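Local coordinates for diaminopimelate decarboxylase (Psychromonas ingrahamii, PDB 4XG1), which probably catalyses the pyridoxal-phosphate-dependent decarboxylation of meso-diaminopimelate to L-lysine, the last step of lysine biosynthesis by this route, at residues I279-G284 / T373-S378; A390-V395 / I402-E407. All coordinates share one frame; numbering follows the deposited sequence.

Running from the N terminus, the chain first lays down strand 30-34 of the mixed sheet, then builds the cofactor-binding TIM barrel and leaves it through helix 277-280. Contact 1 then closes an 88-residue excursion, rich in strands of the mixed sheet, by bringing 373-378 back against residues 280-284 and so tying the second domain to the barrel. Contact 2 follows in series, neither nested in contact 1 nor crossing it, and closes only the short turn of the hairpin formed by strands 391-396 and 399-404. The centres of the two contacts lie about 14 Å apart. They meet where Ser378 OG makes a weak hydrogen bond to Glu392 OE2, and the hydroxyl of Tyr33 on strand 30-34 bonds to Glu392 OE2 and, weakly, to Ser378 OG.

Contact 1. Residues I279-G284 / T373-S378; sequences IMANAG and TGAYGS. With LLP ((2S)-2-amino-6-[[3-hydroxy-2-methyl-5-(phosphonooxymethyl)pyridin-4-yl]methylideneamino]hexanoic acid), chain T.
Gly374 is wedged against the backbone of Met280, Ala281 and Gly284, where the PLP-binding TIM barrel passes into the strand-rich domain of this class-II decarboxylase. This is the tight part of the contact. Gly374 N donates to Ala281 O at 2.9 Å, tilted 17° from the carbonyl plane, while Gly374 CA approaches Met280 O to 3.2 Å in a CH...O contact. There is no room for a side chain here: a beta carbon on Gly374 would fall 2.0 Å from Met280 O. Thr373 N makes a longer bond to Gly284 O, 3.2 Å, arriving well above the carbonyl plane.

Packing eases toward the side chains. The methyl of Ala375 lies against Met280 and Ala281, its CB 4.1 Å from Ala281 CB and equally near Met280 CB. Met280 CB already lies beside Gly374 O, and the chain, bent at chi2 and chi3, brings CE back near the same oxygen, which also accepts a hydrogen bond from Asn63. On the outer side, partly exposed Asn282 points away from 373-378, and its OD1 is hydrogen-bonded to Ser372 OG.

What this seam delivers is Tyr376, part of the cofactor pocket. With CG anti to its carbonyl carbon (chi1 -52°), the ring extends from the loop to the pyridoxal-lysine group, LLP. The lysine CB of LLP sits over the centre of one ring face, 3.5 Å above the plane, and Tyr384 of the second subunit also packs on Tyr376. At the ring edge, in plane, Tyr376 OH donates to phosphate oxygen OP1 of LLP at 2.6 Å.

Contact 2. Residues A390-V395 / I402-E407; sequences AAEILV and IVRERE
The guanidinium of Arg406 lays one face over Ala391, whose backbone N sits 3.8 Å above the plane toward the rim, across a beta hairpin broken by a classic bulge. The Arg404 guanidinium is instead met at its edge, in plane, by a water and by Glu407 OE2, the latter in a weakly bonded salt bridge; its NH1 pairs with Glu416 of the second subunit. The water takes the N-H of Arg404 NE and also lies within hydrogen-bonding reach of Ala390 O and Glu405 O. Glu392 OE1 lies 3.3 Å from Arg404 CD, alongside a chain extended from CG to NE; OE2 turns to Tyr33. An alanine in place of Arg406 removes NH1 and NH2, so the carbonyl oxygens of Pro29 and Thr26 would probably be left without these donors and the flat group over Ala391 N would be lost. Beyond Glu392, the Leu394 CB packs 3.6 Å from Val403 CG1. At the bulge, Val403 and Arg404 both face Glu392, whose N donates to Arg404 O at 2.8 Å, on a lone pair. Glu392 O receives two donors from the same face of its plane, Val403 N at 2.9 Å and Arg404 N at 3.0 Å.

Contact 1. Residues I279-G284 / T373-S378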
loop_
_atom_site.group_PDB
_atom_site.type_symbol
_atom_site.label_atom_id
_atom_site.label_comp_id
_atom_site.label_asym_id
_atom_site.label_seq_id
_atom_site.Cartn_x
_atom_site.Cartn_y
_atom_site.Cartn_z
ATOM N N ILE B 279 -9.676 16.280 9.554
ATOM C CA ILE B 279 -9.798 17.260 8.481
ATOM C C ILE B 279 -10.189 16.651 7.148
ATOM O O ILE B 279 -11.045 17.178 6.462
ATOM C CB ILE B 279 -8.529 18.098 8.341
ATOM C CG1 ILE B 279 -8.386 18.967 9.580
ATOM C CG2 ILE B 279 -8.589 18.967 7.089
ATOM C CD1 ILE B 279 -7.067 19.688 9.651
ATOM N N MET B 280 -9.590 15.546 6.760
ATOM C CA MET B 280 -9.726 15.072 5.354
ATOM C C MET B 280 -10.661 13.920 5.108
ATOM O O MET B 280 -11.148 13.775 3.990
ATOM C CB MET B 280 -8.361 14.687 4.812
ATOM C CG MET B 280 -7.422 15.856 4.624
ATOM S SD MET B 280 -7.982 17.057 3.421
ATOM C CE MET B 280 -8.514 16.045 2.038
ATOM N N ALA B 281 -10.917 13.087 6.110
ATOM C CA ALA B 281 -11.610 11.818 5.840
ATOM C C ALA B 281 -12.853 12.001 5.000
ATOM O O ALA B 281 -12.977 11.466 3.904
ATOM C CB ALA B 281 -11.933 11.105 7.107
ATOM N N ASN B 282 -13.765 12.817 5.495
ATOM C CA ASN B 282 -15.050 12.996 4.818
ATOM C C ASN B 282 -15.052 14.174 3.856
ATOM O O ASN B 282 -16.092 14.484 3.272
ATOM C CB ASN B 282 -16.158 13.107 5.846
ATOM C CG ASN B 282 -16.467 11.770 6.489
ATOM O OD1 ASN B 282 -16.670 10.771 5.796
ATOM N ND2 ASN B 282 -16.497 11.735 7.823
ATOM N N ALA B 283 -13.885 14.779 3.639
ATOM C CA ALA B 283 -13.693 15.741 2.542
ATOM C C ALA B 283 -13.424 15.093 1.175
ATOM O O ALA B 283 -13.239 15.825 0.203
ATOM C CB ALA B 283 -12.569 16.708 2.851
ATOM N N GLY B 284 -13.453 13.754 1.091
ATOM C CA GLY B 284 -13.260 13.078 -0.180
ATOM C C GLY B 284 -14.028 11.782 -0.334
ATOM O O GLY B 284 -14.341 11.116 0.631
ATOM N N THR B 373 -13.002 8.699 2.153
ATOM C CA THR B 373 -11.766 8.201 1.605
ATOM C C THR B 373 -10.772 9.331 1.371
ATOM O O THR B 373 -9.783 9.169 0.673
ATOM C CB THR B 373 -11.998 7.463 0.289
ATOM O OG1 THR B 373 -12.582 8.360 -0.646
ATOM C CG2 THR B 373 -12.868 6.276 0.480
ATOM N N GLY B 374 -11.009 10.473 1.993
ATOM C CA GLY B 374 -10.110 11.604 1.819
ATOM C C GLY B 374 -8.831 11.503 2.645
ATOM O O GLY B 374 -7.883 12.260 2.406
ATOM N N ALA B 375 -8.817 10.605 3.630
ATOM C CA ALA B 375 -7.662 10.397 4.480
ATOM C C ALA B 375 -7.205 8.954 4.389
ATOM O O ALA B 375 -7.995 8.036 4.478
ATOM C CB ALA B 375 -8.025 10.711 5.901
ATOM N N TYR B 376 -5.912 8.773 4.178
ATOM C CA TYR B 376 -5.332 7.445 4.080
ATOM C C TYR B 376 -5.949 6.663 2.931
ATOM O O TYR B 376 -6.102 5.431 3.003
ATOM C CB TYR B 376 -5.441 6.739 5.425
ATOM C CG TYR B 376 -4.882 7.619 6.513
ATOM C CD1 TYR B 376 -3.510 7.832 6.612
ATOM C CD2 TYR B 376 -5.696 8.274 7.399
ATOM C CE1 TYR B 376 -2.981 8.647 7.596
ATOM C CE2 TYR B 376 -5.170 9.123 8.385
ATOM C CZ TYR B 376 -3.832 9.302 8.462
ATOM O OH TYR B 376 -3.292 10.113 9.396
ATOM N N GLY B 377 -6.251 7.397 1.862
ATOM C CA GLY B 377 -6.821 6.825 0.642
ATOM C C GLY B 377 -5.753 6.775 -0.426
ATOM O O GLY B 377 -5.022 5.756 -0.574
ATOM N N SER B 378 -5.606 7.875 -1.147
ATOM C CA SER B 378 -4.593 7.930 -2.167
ATOM C C SER B 378 -3.208 7.829 -1.595
ATOM O O SER B 378 -2.325 7.330 -2.280
ATOM C CB SER B 378 -4.668 9.217 -2.949
ATOM O OG SER B 378 -4.522 10.261 -2.046
HETATM N N1 LLP T . 0.750 12.931 14.250
HETATM C C2 LLP T . 1.479 11.809 14.278
HETATM C "C2'" LLP T . 2.828 11.827 14.951
HETATM C C3 LLP T . 0.930 10.608 13.621
HETATM O O3 LLP T . 1.614 9.442 13.648
HETATM C C4 LLP T . -0.392 10.675 12.988
HETATM C "C4'" LLP T . -1.049 9.504 12.328
HETATM C C5 LLP T . -1.099 11.971 13.025
HETATM C C6 LLP T . -0.465 13.038 13.647
HETATM C "C5'" LLP T . -2.449 12.181 12.395
HETATM O OP4 LLP T . -3.422 11.373 12.927
HETATM P P LLP T . -4.964 11.445 12.497
HETATM O OP1 LLP T . -4.920 11.449 10.976
HETATM O OP2 LLP T . -5.694 10.279 13.205
HETATM O OP3 LLP T . -5.588 12.677 13.180
HETATM N N LLP T . -3.288 4.432 7.804
HETATM C CA LLP T . -4.199 4.515 9.018
HETATM C CB LLP T . -4.017 5.838 9.754
HETATM C CG LLP T . -3.071 5.824 10.939
HETATM C CD LLP T . -2.081 6.967 10.902
HETATM C CE LLP T . -1.296 7.035 12.225
HETATM N NZ LLP T . -0.423 8.203 12.461
HETATM C C LLP T . -5.633 4.471 8.548
HETATM O O LLP T . -5.917 4.481 7.363
HETATM O OXT LLP T . -6.574 4.442 9.324
#

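Contact 2. Residues A390-V395 / I402-E407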
loop_
_atom_site.group_PDB
_atom_site.type_symbol
_atom_site.label_atom_id
_atom_site.label_comp_id
_atom_site.label_asym_id
_atom_site.label_seq_id
_atom_site.Cartn_x
_atom_site.Cartn_y
_atom_site.Cartn_z
ATOM N N ALA B 390 -5.238 6.345 -9.641
ATOM C CA ALA B 390 -6.420 7.089 -9.946
ATOM C C ALA B 390 -6.168 8.562 -10.090
ATOM O O ALA B 390 -5.205 9.109 -9.574
ATOM C CB ALA B 390 -7.430 6.892 -8.823
ATOM N N ALA B 391 -7.060 9.191 -10.818
ATOM C CA ALA B 391 -7.068 10.634 -10.930
ATOM C C ALA B 391 -7.632 11.176 -9.655
ATOM O O ALA B 391 -8.440 10.529 -9.039
ATOM C CB ALA B 391 -7.900 11.089 -12.120
ATOM N N GLU B 392 -7.196 12.357 -9.271
ATOM C CA GLU B 392 -7.738 13.033 -8.129
ATOM C C GLU B 392 -8.203 14.400 -8.582
ATOM O O GLU B 392 -7.486 15.120 -9.271
ATOM C CB GLU B 392 -6.683 13.174 -7.035
ATOM C CG GLU B 392 -6.318 11.884 -6.359
ATOM C CD GLU B 392 -5.111 12.005 -5.484
ATOM O OE1 GLU B 392 -4.037 11.536 -5.891
ATOM O OE2 GLU B 392 -5.202 12.573 -4.375
ATOM N N ILE B 393 -9.419 14.750 -8.143
ATOM C CA ILE B 393 -10.129 15.932 -8.581
ATOM C C ILE B 393 -10.588 16.751 -7.416
ATOM O O ILE B 393 -11.164 16.233 -6.463
ATOM C CB ILE B 393 -11.374 15.520 -9.334
ATOM C CG1 ILE B 393 -10.973 14.716 -10.547
ATOM C CG2 ILE B 393 -12.165 16.743 -9.820
ATOM C CD1 ILE B 393 -12.147 14.000 -11.174
ATOM N N LEU B 394 -10.368 18.047 -7.505
ATOM C CA LEU B 394 -10.779 18.970 -6.464
ATOM C C LEU B 394 -11.904 19.853 -6.978
ATOM O O LEU B 394 -11.720 20.577 -7.965
ATOM C CB LEU B 394 -9.599 19.857 -6.050
ATOM C CG LEU B 394 -9.861 20.750 -4.832
ATOM C CD1 LEU B 394 -10.425 19.990 -3.635
ATOM C CD2 LEU B 394 -8.578 21.415 -4.418
ATOM N N VAL B 395 -13.036 19.802 -6.292
ATOM C CA VAL B 395 -14.182 20.591 -6.649
ATOM C C VAL B 395 -14.294 21.862 -5.818
ATOM O O VAL B 395 -14.155 21.851 -4.591
ATOM C CB VAL B 395 -15.472 19.825 -6.492
ATOM C CG1 VAL B 395 -16.656 20.740 -6.789
ATOM C CG2 VAL B 395 -15.490 18.655 -7.452
ATOM N N ILE B 402 -8.450 19.070 -11.945
ATOM C CA ILE B 402 -7.685 17.843 -11.837
ATOM C C ILE B 402 -6.455 18.195 -11.075
ATOM O O ILE B 402 -5.592 18.905 -11.606
ATOM C CB ILE B 402 -7.305 17.262 -13.205
ATOM C CG1 ILE B 402 -8.562 16.761 -13.932
ATOM C CG2 ILE B 402 -6.363 16.090 -13.005
ATOM C CD1 ILE B 402 -8.348 16.318 -15.366
ATOM N N VAL B 403 -6.352 17.698 -9.839
ATOM C CA VAL B 403 -5.207 17.991 -8.981
ATOM C C VAL B 403 -4.203 16.837 -8.930
ATOM O O VAL B 403 -3.105 16.972 -8.417
ATOM C CB VAL B 403 -5.658 18.380 -7.555
ATOM C CG1 VAL B 403 -6.368 19.730 -7.591
ATOM C CG2 VAL B 403 -6.559 17.328 -6.911
ATOM N N ARG B 404 -4.586 15.689 -9.448
ATOM C CA ARG B 404 -3.596 14.682 -9.817
ATOM C C ARG B 404 -4.055 13.861 -11.006
ATOM O O ARG B 404 -5.087 13.195 -10.974
ATOM C CB ARG B 404 -3.269 13.769 -8.655
ATOM C CG ARG B 404 -2.318 12.665 -9.056
ATOM C CD ARG B 404 -1.483 12.095 -7.917
ATOM N NE ARG B 404 -0.669 11.000 -8.452
ATOM C CZ ARG B 404 0.647 10.841 -8.288
ATOM N NH1 ARG B 404 1.374 11.634 -7.559
ATOM N NH2 ARG B 404 1.218 9.813 -8.823
ATOM N N GLU B 405 -3.296 13.945 -12.076
ATOM C CA GLU B 405 -3.630 13.234 -13.290
ATOM C C GLU B 405 -3.524 11.737 -13.072
ATOM O O GLU B 405 -2.572 11.234 -12.402
ATOM C CB GLU B 405 -2.700 13.642 -14.398
ATOM C CG GLU B 405 -2.890 15.074 -14.874
ATOM C CD GLU B 405 -1.585 15.635 -15.486
ATOM O OE1 GLU B 405 -0.655 14.840 -15.864
ATOM O OE2 GLU B 405 -1.453 16.875 -15.574
ATOM N N ARG B 406 -4.482 11.018 -13.661
ATOM C CA ARG B 406 -4.383 9.578 -13.750
ATOM C C ARG B 406 -2.972 9.212 -14.297
ATOM O O ARG B 406 -2.495 9.809 -15.274
ATOM C CB ARG B 406 -5.474 9.039 -14.672
ATOM C CG ARG B 406 -5.583 7.536 -14.616
ATOM C CD ARG B 406 -6.689 6.966 -15.450
ATOM N NE ARG B 406 -7.920 7.685 -15.184
ATOM C CZ ARG B 406 -8.703 7.468 -14.137
ATOM N NH1 ARG B 406 -8.417 6.538 -13.222
ATOM N NH2 ARG B 406 -9.811 8.146 -14.036
ATOM N N GLU B 407 -2.318 8.234 -13.708
ATOM C CA GLU B 407 -1.068 7.747 -14.311
ATOM C C GLU B 407 -1.317 7.089 -15.661
ATOM O O GLU B 407 -2.365 6.497 -15.891
ATOM C CB GLU B 407 -0.390 6.748 -13.404
ATOM C CG GLU B 407 0.051 7.371 -12.114
ATOM C CD GLU B 407 0.561 6.370 -11.116
ATOM O OE1 GLU B 407 0.297 5.137 -11.217
ATOM O OE2 GLU B 407 1.289 6.838 -10.199
HETATM O O HOH W 1 -2.416 9.513 -10.349
#